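Local coordinates for multiple PDZ domain protein (Mus musculus, PDB 4XH7) that probably acts as a signalling scaffold, its fourth PDZ domain presumably binding the C-terminal tails of partner proteins, at residues A[77-82]-A[103-108]. Sequence-based numbering, arbitrary orientation.
Sequences LEVNGI and VTMVCC
Val106 O accepts two backbone N-H groups from consecutive residues, Leu77 N at 2.9 Å and Glu78 N at 3.2 Å, which identifies a classic beta bulge in the antiparallel sheet of this PDZ domain. The bonds differ in approach: the Leu77 donor lies in the carbonyl plane, whereas that of Glu78 is tilted 18° from it. In return, Val106 N reaches Glu78 O at 2.8 Å with a nearly straight N-H...O angle of 176°, making Glu78 and Val106 a hydrogen-bonded pair. Val79 and Met105 form the adjoining non-hydrogen-bonded pair, their side chains side by side and pointing the same way, Val79 CG1 against Met105 CG. Beyond them Val79 also meets Ile95 and Leu96 of helix 89-97, and Met105 meets Leu70, so this face of the sheet is covered by helix 89-97 and the loop residue Leu70. On the face carrying Glu78 and Val106, helix 5-22 covers the strands: Leu14 touches both side chains, while the extended Glu78 chain carries OE2 to a salt bridge with Lys17 and a hydrogen bond with Trp18. At the bulged end, the CD1 branch of Leu77 lies 3.8 Å from Cys108 SG. Where strand 75-79 ends, a type I' turn, with positive phi at Asn80 and Gly81, is closed by hydrogen bonds from Ile82 N to Val79 O and Val79 N to Ile82 O; water 1 links Glu78 OE1, Gly81 N and Thr104 O. Asn80 N donates to Thr104 O, and the Asn80 side chain continues the pairing. With CG anti to its carbonyl carbon (chi1 -75°), the amide extends toward strand 102-110, and ND2 donates a hydrogen bond to Asp102 O. Its other end, OD1, accepts Thr104 N at 2.7 Å, with water 2 donating to the same oxygen.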
# COMPACT_ATOMS: atom_id res chain seq x y z
N LEU A 77 0.90 3.72 2.81
CA LEU A 77 1.78 4.89 2.67
C LEU A 77 1.68 5.64 1.33
O LEU A 77 1.65 6.87 1.32
CB LEU A 77 3.25 4.51 2.89
CG LEU A 77 3.52 3.89 4.27
CD1 LEU A 77 4.97 3.42 4.31
CD2 LEU A 77 3.20 4.87 5.40
N GLU A 78 1.63 4.90 0.23
CA GLU A 78 1.73 5.49 -1.10
C GLU A 78 1.09 4.53 -2.12
O GLU A 78 1.18 3.29 -1.97
CB GLU A 78 3.19 5.74 -1.46
CG GLU A 78 3.39 6.38 -2.82
CD GLU A 78 4.87 6.49 -3.20
OE1 GLU A 78 5.26 5.87 -4.21
OE2 GLU A 78 5.61 7.22 -2.50
N VAL A 79 0.41 5.06 -3.14
CA VAL A 79 -0.07 4.15 -4.21
C VAL A 79 0.24 4.84 -5.53
O VAL A 79 -0.11 6.02 -5.68
CB VAL A 79 -1.59 3.85 -4.15
CG1 VAL A 79 -1.91 2.85 -3.05
CG2 VAL A 79 -2.43 5.11 -3.95
N ASN A 80 0.89 4.14 -6.46
CA ASN A 80 1.26 4.74 -7.75
C ASN A 80 1.86 6.15 -7.63
O ASN A 80 1.48 7.08 -8.38
CB ASN A 80 0.06 4.75 -8.68
CG ASN A 80 -0.25 3.38 -9.21
OD1 ASN A 80 0.43 2.42 -8.84
ND2 ASN A 80 -1.23 3.28 -10.10
N GLY A 81 2.76 6.31 -6.67
CA GLY A 81 3.45 7.57 -6.46
C GLY A 81 2.70 8.65 -5.71
O GLY A 81 3.28 9.70 -5.42
N ILE A 82 1.44 8.39 -5.38
CA ILE A 82 0.59 9.35 -4.68
C ILE A 82 0.63 9.10 -3.16
O ILE A 82 0.36 7.98 -2.68
CB ILE A 82 -0.86 9.25 -5.16
CG1 ILE A 82 -0.94 9.45 -6.68
CG2 ILE A 82 -1.77 10.21 -4.39
CD1 ILE A 82 -2.22 8.93 -7.29
N VAL A 103 -1.36 -1.38 -9.94
CA VAL A 103 -1.12 -0.53 -8.79
C VAL A 103 0.15 -0.94 -8.07
O VAL A 103 0.36 -2.12 -7.81
CB VAL A 103 -2.29 -0.61 -7.78
CG1 VAL A 103 -2.03 0.33 -6.60
CG2 VAL A 103 -3.60 -0.23 -8.49
N THR A 104 1.00 0.02 -7.77
CA THR A 104 2.13 -0.25 -6.90
C THR A 104 1.83 0.35 -5.55
O THR A 104 1.69 1.56 -5.44
CB THR A 104 3.42 0.38 -7.48
OG1 THR A 104 3.68 -0.26 -8.74
CG2 THR A 104 4.62 0.16 -6.52
N MET A 105 1.73 -0.49 -4.52
CA MET A 105 1.32 -0.04 -3.19
C MET A 105 2.52 -0.07 -2.32
O MET A 105 3.25 -1.06 -2.34
CB MET A 105 0.25 -0.97 -2.60
CG MET A 105 -1.00 -1.03 -3.44
SD MET A 105 -2.27 -2.05 -2.64
CE MET A 105 -2.47 -1.14 -1.09
N VAL A 106 2.74 0.98 -1.53
CA VAL A 106 3.77 0.93 -0.50
C VAL A 106 3.07 0.98 0.84
O VAL A 106 2.25 1.88 1.07
CB VAL A 106 4.76 2.12 -0.57
CG1 VAL A 106 5.87 2.00 0.54
CG2 VAL A 106 5.36 2.25 -1.99
N CYS A 107 3.39 0.02 1.71
CA CYS A 107 2.82 -0.03 3.06
C CYS A 107 3.90 -0.24 4.09
O CYS A 107 5.06 -0.47 3.74
CB CYS A 107 1.82 -1.19 3.21
SG CYS A 107 0.38 -1.07 2.10
N CYS A 108 3.54 -0.19 5.37
CA CYS A 108 4.52 -0.58 6.40
C CYS A 108 3.88 -1.25 7.58
O CYS A 108 2.64 -1.27 7.72
CB CYS A 108 5.32 0.64 6.89
SG CYS A 108 4.30 1.90 7.69
O HOH W 1 3.91 3.85 -5.48
O HOH W 2 1.77 0.92 -11.06